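Local coordinates for protein dihydrodipicolinate synthase (PDB 3E96) that probably acts as a lyase with 4-hydroxy-tetrahydrodipicolinate synthase activity, at residues G54-Y60 and H113-H117. Numbering follows the deposited sequence.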
ATOM      1  N   GLY B  54      13.305   0.622  -4.955  1.00 12.67           N
ATOM      2  CA  GLY B  54      12.941   1.645  -3.993  1.00 12.89           C
ATOM      3  C   GLY B  54      11.628   2.213  -4.500  1.00 14.67           C
ATOM      4  O   GLY B  54      11.139   1.791  -5.549  1.00 13.71           O
ATOM      5  N   ASN B  55      11.035   3.164  -3.793  1.00 16.58           N
ATOM      6  CA  ASN B  55       9.769   3.692  -4.276  1.00 17.95           C
ATOM      7  C   ASN B  55       9.926   4.570  -5.510  1.00 15.83           C
ATOM      8  O   ASN B  55       9.014   4.655  -6.324  1.00 15.73           O
ATOM      9  CB  ASN B  55       9.031   4.418  -3.152  1.00 21.65           C
ATOM     10  CG  ASN B  55       8.130   3.476  -2.363  1.00 24.39           C
ATOM     11  OD1 ASN B  55       8.015   3.584  -1.146  1.00 26.10           O
ATOM     12  ND2 ASN B  55       7.480   2.544  -3.065  1.00 21.18           N
ATOM     13  N   THR B  56      11.091   5.194  -5.664  1.00 14.74           N
ATOM     14  CA  THR B  56      11.345   6.025  -6.836  1.00 13.52           C
ATOM     15  C   THR B  56      11.447   5.088  -8.043  1.00 13.45           C
ATOM     16  O   THR B  56      11.224   5.494  -9.183  1.00 11.34           O
ATOM     17  CB  THR B  56      12.668   6.805  -6.702  1.00 14.85           C
ATOM     18  OG1 THR B  56      12.693   7.490  -5.445  1.00 16.19           O
ATOM     19  CG2 THR B  56      12.798   7.835  -7.825  1.00 12.69           C
ATOM     20  N   SER B  57      11.778   3.827  -7.768  1.00 12.57           N
ATOM     21  CA  SER B  57      11.909   2.793  -8.797  1.00 12.69           C
ATOM     22  C   SER B  57      10.542   2.222  -9.168  1.00 12.52           C
ATOM     23  O   SER B  57      10.449   1.333 -10.020  1.00 12.64           O
ATOM     24  CB  SER B  57      12.770   1.634  -8.281  1.00 13.37           C
ATOM     25  OG  SER B  57      13.888   2.096  -7.548  1.00 14.32           O
ATOM     26  N   GLU B  58       9.495   2.722  -8.512  1.00 12.13           N
ATOM     27  CA  GLU B  58       8.127   2.251  -8.726  1.00 10.70           C
ATOM     28  C   GLU B  58       8.018   0.756  -8.419  1.00 10.11           C
ATOM     29  O   GLU B  58       7.423  -0.022  -9.163  1.00  9.94           O
ATOM     30  CB  GLU B  58       7.666   2.555 -10.152  1.00 11.67           C
ATOM     31  CG  GLU B  58       7.453   4.041 -10.396  1.00 10.81           C
ATOM     32  CD  GLU B  58       7.073   4.351 -11.827  1.00 12.47           C
ATOM     33  OE1 GLU B  58       5.874   4.242 -12.170  1.00 12.69           O
ATOM     34  OE2 GLU B  58       7.987   4.694 -12.617  1.00 12.33           O
ATOM     35  N   PHE B  59       8.605   0.380  -7.289  1.00 11.08           N
ATOM     36  CA  PHE B  59       8.611  -0.995  -6.805  1.00 11.10           C
ATOM     37  C   PHE B  59       7.252  -1.695  -6.877  1.00 11.40           C
ATOM     38  O   PHE B  59       7.144  -2.816  -7.384  1.00 10.64           O
ATOM     39  CB  PHE B  59       9.120  -0.995  -5.359  1.00 11.85           C
ATOM     40  CG  PHE B  59       9.003  -2.318  -4.667  1.00 11.04           C
ATOM     41  CD1 PHE B  59       9.738  -3.413  -5.099  1.00 12.17           C
ATOM     42  CD2 PHE B  59       8.179  -2.458  -3.552  1.00 11.91           C
ATOM     43  CE1 PHE B  59       9.661  -4.631  -4.433  1.00 10.96           C
ATOM     44  CE2 PHE B  59       8.093  -3.671  -2.878  1.00 13.90           C
ATOM     45  CZ  PHE B  59       8.838  -4.761  -3.320  1.00 13.00           C
ATOM     46  N   TYR B  60       6.211  -1.041  -6.372  1.00 10.30           N
ATOM     47  CA  TYR B  60       4.885  -1.646  -6.364  1.00 10.19           C
ATOM     48  C   TYR B  60       4.238  -1.831  -7.730  1.00 11.90           C
ATOM     49  O   TYR B  60       3.215  -2.507  -7.848  1.00 11.68           O
ATOM     50  CB  TYR B  60       3.970  -0.857  -5.429  1.00 11.17           C
ATOM     51  CG  TYR B  60       4.396  -1.008  -3.985  1.00  9.51           C
ATOM     52  CD1 TYR B  60       4.369  -2.255  -3.364  1.00 11.10           C
ATOM     53  CD2 TYR B  60       4.862   0.083  -3.252  1.00 11.66           C
ATOM     54  CE1 TYR B  60       4.796  -2.417  -2.051  1.00 10.48           C
ATOM     55  CE2 TYR B  60       5.292  -0.067  -1.932  1.00 12.61           C
ATOM     56  CZ  TYR B  60       5.254  -1.324  -1.341  1.00 12.63           C
ATOM     57  OH  TYR B  60       5.662  -1.485  -0.037  1.00 12.25           O
ATOM     58  N   HIS B 113      10.543  -2.036   2.985  1.00 12.36           N
ATOM     59  CA  HIS B 113       9.558  -0.974   2.824  1.00 13.11           C
ATOM     60  C   HIS B 113       8.600  -1.012   3.997  1.00 13.32           C
ATOM     61  O   HIS B 113       8.488  -2.024   4.685  1.00 12.66           O
ATOM     62  CB  HIS B 113       8.740  -1.180   1.545  1.00 11.74           C
ATOM     63  CG  HIS B 113       9.443  -0.748   0.299  1.00 12.47           C
ATOM     64  ND1 HIS B 113       9.544   0.574  -0.076  1.00 14.96           N
ATOM     65  CD2 HIS B 113      10.096  -1.461  -0.648  1.00 12.09           C
ATOM     66  CE1 HIS B 113      10.231   0.657  -1.203  1.00 14.04           C
ATOM     67  NE2 HIS B 113      10.577  -0.564  -1.571  1.00 11.70           N
ATOM     68  N   MET B 114       7.913   0.101   4.228  1.00 13.04           N
ATOM     69  CA  MET B 114       6.921   0.153   5.288  1.00 14.25           C
ATOM     70  C   MET B 114       5.821  -0.767   4.765  1.00 14.01           C
ATOM     71  O   MET B 114       5.471  -0.704   3.587  1.00 14.91           O
ATOM     72  CB  MET B 114       6.379   1.580   5.434  1.00 14.40           C
ATOM     73  CG  MET B 114       5.427   1.784   6.610  1.00 17.88           C
ATOM     74  SD  MET B 114       6.284   1.787   8.215  1.00  6.51           S
ATOM     75  CE  MET B 114       4.828   1.457   9.390  1.00 13.39           C
ATOM     76  N   PRO B 115       5.274  -1.648   5.617  1.00 12.98           N
ATOM     77  CA  PRO B 115       4.215  -2.530   5.113  1.00 13.64           C
ATOM     78  C   PRO B 115       3.041  -1.715   4.559  1.00 13.46           C
ATOM     79  O   PRO B 115       2.693  -0.672   5.113  1.00 13.82           O
ATOM     80  CB  PRO B 115       3.841  -3.362   6.346  1.00 12.77           C
ATOM     81  CG  PRO B 115       4.214  -2.461   7.510  1.00 13.33           C
ATOM     82  CD  PRO B 115       5.526  -1.879   7.048  1.00 12.71           C
ATOM     83  N   ILE B 116       2.440  -2.178   3.465  1.00 13.76           N
ATOM     84  CA  ILE B 116       1.326  -1.445   2.876  1.00 14.18           C
ATOM     85  C   ILE B 116      -0.057  -1.902   3.332  1.00 15.01           C
ATOM     86  O   ILE B 116      -1.068  -1.425   2.817  1.00 13.68           O
ATOM     87  CB  ILE B 116       1.383  -1.459   1.316  1.00 16.26           C
ATOM     88  CG1 ILE B 116       1.720  -2.858   0.791  1.00 16.62           C
ATOM     89  CG2 ILE B 116       2.418  -0.448   0.832  1.00 17.12           C
ATOM     90  CD1 ILE B 116       0.645  -3.898   1.034  1.00 18.97           C
ATOM     91  N   HIS B 117      -0.109  -2.809   4.303  1.00 13.08           N
ATOM     92  CA  HIS B 117      -1.395  -3.294   4.808  1.00 14.45           C
ATOM     93  C   HIS B 117      -2.218  -2.116   5.328  1.00 13.61           C
ATOM     94  O   HIS B 117      -1.688  -1.242   6.014  1.00 13.69           O
ATOM     95  CB  HIS B 117      -1.182  -4.286   5.959  1.00 15.04           C
ATOM     96  CG  HIS B 117      -0.198  -5.374   5.660  1.00 15.40           C
ATOM     97  ND1 HIS B 117       1.108  -5.121   5.301  1.00 16.19           N
ATOM     98  CD2 HIS B 117      -0.317  -6.723   5.717  1.00 16.51           C
ATOM     99  CE1 HIS B 117       1.753  -6.263   5.151  1.00 16.61           C
ATOM    100  NE2 HIS B 117       0.911  -7.252   5.398  1.00 15.94           N
TER
HETATM  101  O   HOH W   1       8.081   2.182   1.947  1.00 17.67           O
HETATM  102  O   HOH W   2       5.685   0.804   1.315  1.00 13.66           O
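The imidazole of His113 packs against Phe59 and Tyr60, both on one side of its plane, while Asn55 comes in obliquely from that same side near ND1 and CE1, a worked example of how one aromatic side chain can join two barrel loops that are not neighbours. Where the packing is tight the ring lies nearly parallel to that of Phe59, the planes 13° apart but slid so far that they barely overlap, and CD2 of His113 comes 3.6 Å from CD2 of Phe59. Tyr60 approaches differently, turning its edge toward the imidazole face with the planes at 53°. With CG anti to the backbone N (chi1 172°), the Phe59 ring is turned to the imidazole, and its CD2 sits over the centre of the Tyr60 ring. NE2 of His113 is hydrogen-bonded to the carbonyl O of Cys53, which pins the ring's rotation. Replacing His113 by an alanine would probably leave the Cys53 carbonyl without this donor, the water at ND1 without that partner, and a gap beside Phe59 and Tyr60.

The contact loosens toward ND1 and the Tyr60 hydroxyl, where water takes over. One molecule lies in the imidazole plane, 3.0 Å from ND1 of His113; it accepts from Met114 N and donates weakly to Asn55 OD1. A second links Tyr60 OH, 2.7 Å away, to Met114 O. Beyond it Ile116 touches the phenol through CG2 alone, 3.7 Å from Tyr60 CZ; Tyr60 also packs on Ile116 of the second subunit, and Ile116 on Tyr60 of that subunit. The loops follow the second and fourth strands, 49-50 and 109-112, at the C-terminal mouth of a TIM barrel, where Thr56 is predicted to bind pyruvate and Lys167 to form the Schiff base.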